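Local coordinates for protein histidine acid phosphatase (Hafnia alvei, PDB 4ARU) that belongs to branch 2 of the histidine phosphatase superfamily, as a histidine acid phosphatase, also called a phytase, with helices packed about a mixed beta sheet, at residues H19-P24 with F224-A229; G47-R52 with T95-E100; H115-Q118 with D124-F127. All coordinates share one frame; numbering follows the deposited sequence.

Contact 1: H19-P24 with F224-A229; sequences HGVRAP and FLLEHA
The RHGxRxP signature of the histidine acid phosphatases runs from the end of strand 9-18 into a loop, where Val21 and Arg22 rest on Leu226 and Ala229 of helix 213-229. Val21 spreads its two methyls over the helix: CG2 meets Ala229 CB at 3.7 Å, while CG1, anti to the backbone N (chi1 176°), stands 4.2 Å from Leu226 CD2. Leu226 also serves the next residue, its CD1 lying over one face of the Arg22 guanidinium toward the rim, 3.5 Å from Arg22 NH1. The same methyl comes within 3.6 Å of Arg22 O, a buried carbonyl oxygen for which the model has no polar partner. Although Arg22 leaves its backbone away from the helix, its extended chain brings the guanidinium back under the Leu226 methyl, the two side chains crossing at a slant. There NH1 donates to Ala23 O at 3.0 Å, lying above that carbonyl's plane, and NE is hydrogen-bonded to a bound L(+)-tartaric acid. His19 ND1 makes a nearly straight bond (171°) of 2.9 Å to a lone pair of Gly20 O, which fixes the ring's rotation while NE2 binds the same tartaric acid. Helix 93-106 touches His19 and Arg22 through Arg94, while Leu362 of helix 359-363 packs on Ala229.

Contact 2: G47-R52 with T95-E100; sequences GYITPR and TRKTGE
Ile49 and Lys97 bring the two backbones closest, with their CA atoms 7.2 Å apart, where the turn leading into helix 51-70 passes the side of helix 93-106. No hydrogen bond joins the two segments, and the meeting is carried by Ile49, whose two branches find different partners. Its CG2 lies 3.6 Å from Lys97 CB and 4.2 Å from Lys97 CG, crossing the lysine chain at a slant. Lys97 starts out toward the turn but bends at chi2 (-70°), which carries its amino end off and gives Ile49 the aliphatic root alone. The other branch of Ile49 is extended: CG1 is anti to the backbone N (chi1 -168°) and the chain continues straight, so that CD1 arrives 3.5 Å from Thr98 OG1, roughly at right angles to the threonine. This hydroxyl is already occupied, being bonded to Arg94 O one helical turn back and to Gly20 N of the loop after strand 9-18; the isoleucine methyl therefore packs against a polar atom whose bonding needs are met by others. Just beyond Ile49, Thr50 is the N-cap of helix 51-70, its OG1 accepting from Gly53 N. Gly47, at the other end of the turn, has a positive phi (80°) at which a side chain would press on the preceding carbonyl oxygen. The backbone of this loop is held from the helix 93-106 side, where Gln93 OE1 accepts from Ile49 N and Arg94 NH1 donates to Gly47 O. Within that helix the regular bonds run on, Gly99 N to Thr95 O and Glu100 N to Arg96 O, both 3.0 Å.

Contact 3: H115-Q118 with D124-F127; sequences HHQQ and DPLF
Asp124 OD2 is gripped by two donors: the indole NE1 of Trp88 and a water that gives it a bond of 2.6 Å. That water in turn accepts from Gln117 N at 2.9 Å, so the one polar link across the contact is a water bridge from backbone amide to carboxylate. Asp124 OD1 takes Leu126 N at 2.9 Å from above the carboxylate plane, closing an Asx turn, and the backbone bond from Phe127 N to Asp124 O tightens the same turn. With this many donors around it, the buried carboxylate is probably held in its charged form. Gln117, its CG anti to the backbone N (chi1 174°) and its chain extended, runs antiparallel to the Asp124 side chain, the two passing each other, with the amide and carboxylate planes 33° apart. The nearest atoms to Gln117 OE1 across the contact are carbons, Asp124 CA at 3.4 Å and Pro125 CD at 3.5 Å; the polar work falls to NE2, bonded to the carbonyls of Asn119 and Ala123, which pins the amide inside the loop between the segments. Behind Gln117, its carbonyl O receives His116 ND1 at 2.8 Å from above the carbonyl plane. This loop follows strand 115-116, which pairs in parallel with strand 85-89 through His115, while on the far segment Leu126 packs against Trp88 of strand 85-89 and Leu274 of helix 264-282.

In the fold
Contacts 1 and 2 are buried neighbours, their centres about 11 Å apart, whereas contact 3 is only partly buried and lies about 23 Å from contact 1 between centres. The first two share a seam: Ala23 N bonds Tyr48 O and Arg52 NE reaches Ala229 O, tying the signature loop, the turn before helix 51-70 and the end of helix 213-229 together. Neither has a hydrogen bond across its segments; methyl groups do the touching, partly against polar groups. Contact 3 instead joins residues close in sequence and relies on a bridging water. It meets contact 2 where Arg96 CD packs on His116 CD2, helix 93-106 being followed in the chain by strand 115-116.

Contact 1: H19-P24 with F224-A229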
loop_
_atom_site.group_PDB
_atom_site.type_symbol
_atom_site.label_atom_id
_atom_site.label_comp_id
_atom_site.label_asym_id
_atom_site.label_seq_id
_atom_site.Cartn_x
_atom_site.Cartn_y
_atom_site.Cartn_z
ATOM N N HIS A 19 3.409 2.263 -5.094
ATOM C CA HIS A 19 3.829 2.401 -6.480
ATOM C C HIS A 19 2.840 1.810 -7.466
ATOM O O HIS A 19 1.872 1.120 -7.122
ATOM C CB HIS A 19 5.193 1.707 -6.693
ATOM C CG HIS A 19 5.187 0.263 -6.344
ATOM N ND1 HIS A 19 4.551 -0.712 -7.080
ATOM C CD2 HIS A 19 5.717 -0.361 -5.267
ATOM C CE1 HIS A 19 4.686 -1.880 -6.471
ATOM N NE2 HIS A 19 5.412 -1.691 -5.379
ATOM N N GLY A 20 3.070 2.111 -8.723
ATOM C CA GLY A 20 2.241 1.621 -9.776
ATOM C C GLY A 20 2.467 0.175 -10.199
ATOM O O GLY A 20 3.213 -0.567 -9.619
ATOM N N VAL A 21 1.737 -0.227 -11.219
ATOM C CA VAL A 21 1.768 -1.584 -11.764
ATOM C C VAL A 21 3.191 -1.935 -12.118
ATOM O O VAL A 21 3.848 -1.214 -12.865
ATOM C CB VAL A 21 0.840 -1.743 -12.972
ATOM C CG1 VAL A 21 0.970 -3.122 -13.579
ATOM C CG2 VAL A 21 -0.607 -1.452 -12.607
ATOM N N ARG A 22 3.638 -3.068 -11.576
ATOM C CA ARG A 22 4.974 -3.587 -11.788
ATOM C C ARG A 22 4.942 -5.028 -12.233
ATOM O O ARG A 22 3.958 -5.757 -11.992
ATOM C CB ARG A 22 5.714 -3.533 -10.463
ATOM C CG ARG A 22 5.068 -4.270 -9.288
ATOM C CD ARG A 22 6.031 -4.681 -8.164
ATOM N NE ARG A 22 5.342 -5.348 -7.064
ATOM C CZ ARG A 22 4.945 -6.620 -7.072
ATOM N NH1 ARG A 22 5.191 -7.370 -8.138
ATOM N NH2 ARG A 22 4.307 -7.142 -6.021
ATOM N N ALA A 23 6.044 -5.451 -12.818
ATOM C CA ALA A 23 6.292 -6.865 -13.035
ATOM C C ALA A 23 6.458 -7.552 -11.660
ATOM O O ALA A 23 6.785 -6.928 -10.640
ATOM C CB ALA A 23 7.524 -7.059 -13.867
ATOM N N PRO A 24 6.282 -8.870 -11.627
ATOM C CA PRO A 24 6.559 -9.605 -10.406
ATOM C C PRO A 24 7.945 -9.286 -9.865
ATOM O O PRO A 24 8.889 -9.149 -10.652
ATOM C CB PRO A 24 6.467 -11.069 -10.864
ATOM C CG PRO A 24 5.486 -11.036 -12.013
ATOM C CD PRO A 24 5.827 -9.746 -12.710
ATOM N N PHE A 224 -1.825 -12.081 -10.650
ATOM C CA PHE A 224 -2.923 -12.071 -11.590
ATOM C C PHE A 224 -3.553 -10.681 -11.664
ATOM O O PHE A 224 -3.870 -10.210 -12.744
ATOM C CB PHE A 224 -3.988 -13.094 -11.193
ATOM C CG PHE A 224 -3.505 -14.525 -11.153
ATOM C CD1 PHE A 224 -2.515 -15.019 -11.986
ATOM C CD2 PHE A 224 -4.097 -15.400 -10.281
ATOM C CE1 PHE A 224 -2.116 -16.351 -11.930
ATOM C CE2 PHE A 224 -3.704 -16.746 -10.219
ATOM C CZ PHE A 224 -2.718 -17.212 -11.030
ATOM N N LEU A 225 -3.731 -10.036 -10.516
ATOM C CA LEU A 225 -4.311 -8.705 -10.512
ATOM C C LEU A 225 -3.406 -7.741 -11.304
ATOM O O LEU A 225 -3.882 -6.871 -12.037
ATOM C CB LEU A 225 -4.450 -8.224 -9.080
ATOM C CG LEU A 225 -5.171 -6.866 -8.979
ATOM C CD1 LEU A 225 -6.238 -6.961 -7.933
ATOM C CD2 LEU A 225 -4.253 -5.704 -8.730
ATOM N N LEU A 226 -2.106 -7.884 -11.099
ATOM C CA LEU A 226 -1.141 -7.063 -11.837
ATOM C C LEU A 226 -1.207 -7.308 -13.336
ATOM O O LEU A 226 -1.180 -6.372 -14.114
ATOM C CB LEU A 226 0.286 -7.213 -11.323
ATOM C CG LEU A 226 0.553 -6.704 -9.910
ATOM C CD1 LEU A 226 1.904 -7.162 -9.324
ATOM C CD2 LEU A 226 0.502 -5.196 -9.905
ATOM N N GLU A 227 -1.344 -8.567 -13.743
ATOM C CA GLU A 227 -1.469 -8.896 -15.161
ATOM C C GLU A 227 -2.698 -8.180 -15.755
ATOM O O GLU A 227 -2.675 -7.647 -16.844
ATOM C CB GLU A 227 -1.671 -10.387 -15.363
ATOM C CG GLU A 227 -0.437 -11.251 -15.040
ATOM C CD GLU A 227 -0.727 -12.735 -15.097
ATOM O OE1 GLU A 227 -1.902 -13.086 -15.297
ATOM O OE2 GLU A 227 0.221 -13.553 -14.970
ATOM N N HIS A 228 -3.778 -8.217 -14.990
ATOM C CA HIS A 228 -5.010 -7.582 -15.394
ATOM C C HIS A 228 -4.908 -6.062 -15.495
ATOM O O HIS A 228 -5.343 -5.442 -16.466
ATOM C CB HIS A 228 -6.125 -8.004 -14.445
ATOM C CG HIS A 228 -7.500 -7.594 -14.884
ATOM N ND1 HIS A 228 -8.235 -8.301 -15.812
ATOM C CD2 HIS A 228 -8.269 -6.543 -14.507
ATOM C CE1 HIS A 228 -9.424 -7.717 -15.954
ATOM N NE2 HIS A 228 -9.449 -6.633 -15.207
ATOM N N ALA A 229 -4.269 -5.493 -14.492
ATOM C CA ALA A 229 -4.045 -4.052 -14.466
ATOM C C ALA A 229 -3.091 -3.573 -15.560
ATOM O O ALA A 229 -3.209 -2.441 -16.028
ATOM C CB ALA A 229 -3.491 -3.682 -13.125
#

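Contact 2: G47-R52 with T95-E100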
loop_
_atom_site.group_PDB
_atom_site.type_symbol
_atom_site.label_atom_id
_atom_site.label_comp_id
_atom_site.label_asym_id
_atom_site.label_seq_id
_atom_site.Cartn_x
_atom_site.Cartn_y
_atom_site.Cartn_z
ATOM N N GLY A 47 10.277 -6.668 -11.055
ATOM C CA GLY A 47 10.206 -5.627 -10.082
ATOM C C GLY A 47 10.135 -4.200 -10.571
ATOM O O GLY A 47 9.915 -3.302 -9.747
ATOM N N TYR A 48 10.298 -3.981 -11.862
ATOM C CA TYR A 48 10.190 -2.609 -12.373
ATOM C C TYR A 48 8.734 -2.224 -12.586
ATOM O O TYR A 48 7.893 -3.045 -12.932
ATOM C CB TYR A 48 10.946 -2.467 -13.704
ATOM C CG TYR A 48 12.445 -2.230 -13.592
ATOM C CD1 TYR A 48 13.149 -2.448 -12.406
ATOM C CD2 TYR A 48 13.136 -1.710 -14.654
ATOM C CE1 TYR A 48 14.528 -2.234 -12.335
ATOM C CE2 TYR A 48 14.507 -1.500 -14.603
ATOM C CZ TYR A 48 15.208 -1.759 -13.432
ATOM O OH TYR A 48 16.593 -1.519 -13.392
ATOM N N ILE A 49 8.428 -0.950 -12.423
ATOM C CA ILE A 49 7.157 -0.411 -12.898
ATOM C C ILE A 49 7.169 -0.461 -14.410
ATOM O O ILE A 49 8.212 -0.322 -15.047
ATOM C CB ILE A 49 6.947 1.034 -12.421
ATOM C CG1 ILE A 49 5.510 1.510 -12.656
ATOM C CG2 ILE A 49 7.908 1.985 -13.072
ATOM C CD1 ILE A 49 5.199 2.814 -11.914
ATOM N N THR A 50 6.043 -0.757 -15.033
ATOM C CA THR A 50 5.927 -0.738 -16.505
ATOM C C THR A 50 5.519 0.636 -17.011
ATOM O O THR A 50 4.980 1.472 -16.241
ATOM C CB THR A 50 4.828 -1.723 -17.029
ATOM O OG1 THR A 50 3.538 -1.301 -16.527
ATOM C CG2 THR A 50 5.119 -3.126 -16.538
ATOM N N PRO A 51 5.743 0.892 -18.305
ATOM C CA PRO A 51 5.281 2.186 -18.837
ATOM C C PRO A 51 3.768 2.393 -18.643
ATOM O O PRO A 51 3.294 3.508 -18.349
ATOM C CB PRO A 51 5.747 2.154 -20.274
ATOM C CG PRO A 51 6.945 1.249 -20.262
ATOM C CD PRO A 51 6.694 0.218 -19.196
ATOM N N ARG A 52 3.002 1.310 -18.749
ATOM C CA ARG A 52 1.582 1.426 -18.469
ATOM C C ARG A 52 1.340 1.786 -17.001
ATOM O O ARG A 52 0.466 2.567 -16.712
ATOM C CB ARG A 52 0.857 0.129 -18.855
ATOM C CG ARG A 52 -0.584 0.068 -18.421
ATOM C CD ARG A 52 -1.295 -0.928 -19.263
ATOM N NE ARG A 52 -2.587 -1.259 -18.689
ATOM C CZ ARG A 52 -3.674 -1.564 -19.367
ATOM N NH1 ARG A 52 -3.717 -1.540 -20.687
ATOM N NH2 ARG A 52 -4.745 -1.882 -18.663
ATOM N N THR A 95 9.312 2.824 -7.251
ATOM C CA THR A 95 8.838 3.922 -6.413
ATOM C C THR A 95 9.353 5.287 -6.948
ATOM O O THR A 95 8.582 6.240 -6.994
ATOM C CB THR A 95 9.267 3.725 -4.933
ATOM O OG1 THR A 95 10.617 3.276 -4.860
ATOM C CG2 THR A 95 8.426 2.692 -4.267
ATOM N N ARG A 96 10.611 5.369 -7.373
ATOM C CA ARG A 96 11.092 6.600 -7.962
ATOM C C ARG A 96 10.266 6.954 -9.187
ATOM O O ARG A 96 9.859 8.119 -9.368
ATOM C CB ARG A 96 12.582 6.511 -8.312
ATOM C CG ARG A 96 13.461 6.471 -7.092
ATOM C CD ARG A 96 14.948 6.469 -7.342
ATOM N NE ARG A 96 15.406 5.173 -7.858
ATOM C CZ ARG A 96 15.672 4.904 -9.127
ATOM N NH1 ARG A 96 15.508 5.807 -10.080
ATOM N NH2 ARG A 96 16.077 3.687 -9.434
ATOM N N LYS A 97 10.002 5.990 -10.076
ATOM C CA LYS A 97 9.272 6.300 -11.272
ATOM C C LYS A 97 7.802 6.604 -10.965
ATOM O O LYS A 97 7.143 7.367 -11.691
ATOM C CB LYS A 97 9.388 5.165 -12.270
ATOM C CG LYS A 97 10.801 4.964 -12.753
ATOM C CD LYS A 97 11.268 6.066 -13.626
ATOM C CE LYS A 97 12.564 5.634 -14.330
ATOM N NZ LYS A 97 12.705 6.381 -15.623
ATOM N N THR A 98 7.257 6.005 -9.926
ATOM C CA THR A 98 5.912 6.412 -9.491
ATOM C C THR A 98 5.903 7.895 -9.097
ATOM O O THR A 98 5.005 8.620 -9.459
ATOM C CB THR A 98 5.475 5.570 -8.279
ATOM O OG1 THR A 98 5.268 4.217 -8.740
ATOM C CG2 THR A 98 4.200 6.056 -7.687
ATOM N N GLY A 99 6.886 8.333 -8.296
ATOM C CA GLY A 99 6.946 9.720 -7.915
ATOM C C GLY A 99 7.006 10.619 -9.127
ATOM O O GLY A 99 6.324 11.659 -9.182
ATOM N N GLU A 100 7.853 10.275 -10.102
ATOM C CA GLU A 100 7.933 11.086 -11.345
ATOM C C GLU A 100 6.609 11.102 -12.145
ATOM O O GLU A 100 6.225 12.139 -12.655
ATOM C CB GLU A 100 9.093 10.612 -12.213
ATOM C CG GLU A 100 10.414 10.941 -11.507
ATOM C CD GLU A 100 11.683 10.587 -12.230
ATOM O OE1 GLU A 100 11.651 9.822 -13.229
ATOM O OE2 GLU A 100 12.725 11.160 -11.797
#

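Contact 3: H115-Q118 with D124-F127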
loop_
_atom_site.group_PDB
_atom_site.type_symbol
_atom_site.label_atom_id
_atom_site.label_comp_id
_atom_site.label_asym_id
_atom_site.label_seq_id
_atom_site.Cartn_x
_atom_site.Cartn_y
_atom_site.Cartn_z
ATOM N N HIS A 115 12.456 13.673 -4.696
ATOM C CA HIS A 115 13.519 13.448 -3.783
ATOM C C HIS A 115 13.548 11.994 -3.344
ATOM O O HIS A 115 12.509 11.373 -3.215
ATOM C CB HIS A 115 13.350 14.328 -2.551
ATOM C CG HIS A 115 13.381 15.785 -2.843
ATOM N ND1 HIS A 115 12.315 16.461 -3.375
ATOM C CD2 HIS A 115 14.363 16.686 -2.700
ATOM C CE1 HIS A 115 12.632 17.725 -3.543
ATOM N NE2 HIS A 115 13.865 17.911 -3.105
ATOM N N HIS A 116 14.752 11.504 -3.036
ATOM C CA HIS A 116 14.962 10.154 -2.520
ATOM C C HIS A 116 16.316 10.018 -1.872
ATOM O O HIS A 116 17.170 10.896 -1.946
ATOM C CB HIS A 116 14.747 9.084 -3.636
ATOM C CG HIS A 116 15.769 9.114 -4.725
ATOM N ND1 HIS A 116 17.023 8.558 -4.579
ATOM C CD2 HIS A 116 15.722 9.603 -5.983
ATOM C CE1 HIS A 116 17.715 8.716 -5.703
ATOM N NE2 HIS A 116 16.949 9.356 -6.567
ATOM N N GLN A 117 16.504 8.929 -1.143
ATOM C CA GLN A 117 17.747 8.714 -0.465
ATOM C C GLN A 117 18.874 8.681 -1.485
ATOM O O GLN A 117 18.750 8.019 -2.461
ATOM C CB GLN A 117 17.678 7.383 0.295
ATOM C CG GLN A 117 18.990 6.980 0.933
ATOM C CD GLN A 117 18.813 5.842 1.900
ATOM O OE1 GLN A 117 18.344 6.061 3.022
ATOM N NE2 GLN A 117 19.097 4.638 1.469
ATOM N N GLN A 118 19.992 9.308 -1.166
ATOM C CA GLN A 118 21.120 9.335 -2.104
ATOM C C GLN A 118 21.619 7.978 -2.558
ATOM O O GLN A 118 21.849 7.722 -3.756
ATOM C CB GLN A 118 22.271 10.028 -1.422
ATOM C CG GLN A 118 22.099 11.526 -1.350
ATOM C CD GLN A 118 22.600 12.253 -2.626
ATOM O OE1 GLN A 118 22.484 11.784 -3.770
ATOM N NE2 GLN A 118 23.117 13.426 -2.415
ATOM N N ASP A 124 16.140 2.557 2.709
ATOM C CA ASP A 124 15.751 3.846 3.264
ATOM C C ASP A 124 15.029 3.539 4.567
ATOM O O ASP A 124 13.988 2.904 4.508
ATOM C CB ASP A 124 14.907 4.634 2.240
ATOM C CG ASP A 124 14.400 5.959 2.766
ATOM O OD1 ASP A 124 14.508 6.205 3.994
ATOM O OD2 ASP A 124 13.928 6.765 1.924
ATOM N N PRO A 125 15.604 3.982 5.706
ATOM C CA PRO A 125 14.964 3.640 6.983
ATOM C C PRO A 125 13.590 4.228 7.202
ATOM O O PRO A 125 12.840 3.784 8.099
ATOM C CB PRO A 125 15.924 4.191 7.996
ATOM C CG PRO A 125 16.466 5.413 7.323
ATOM C CD PRO A 125 16.737 4.890 5.934
ATOM N N LEU A 126 13.176 5.191 6.375
ATOM C CA LEU A 126 11.810 5.670 6.463
ATOM C C LEU A 126 10.828 4.596 6.026
ATOM O O LEU A 126 9.745 4.476 6.619
ATOM C CB LEU A 126 11.587 6.875 5.558
ATOM C CG LEU A 126 10.211 7.511 5.601
ATOM C CD1 LEU A 126 9.859 8.092 6.963
ATOM C CD2 LEU A 126 10.148 8.599 4.559
ATOM N N PHE A 127 11.205 3.805 5.033
ATOM C CA PHE A 127 10.349 2.770 4.484
ATOM C C PHE A 127 10.605 1.395 5.103
ATOM O O PHE A 127 9.633 0.592 5.180
ATOM C CB PHE A 127 10.511 2.643 2.970
ATOM C CG PHE A 127 10.041 3.888 2.222
ATOM C CD1 PHE A 127 8.709 4.066 1.907
ATOM C CD2 PHE A 127 10.940 4.879 1.849
ATOM C CE1 PHE A 127 8.275 5.199 1.286
ATOM C CE2 PHE A 127 10.525 6.019 1.184
ATOM C CZ PHE A 127 9.180 6.163 0.884
HETATM O O HOH W 1 14.508 6.910 -0.656
#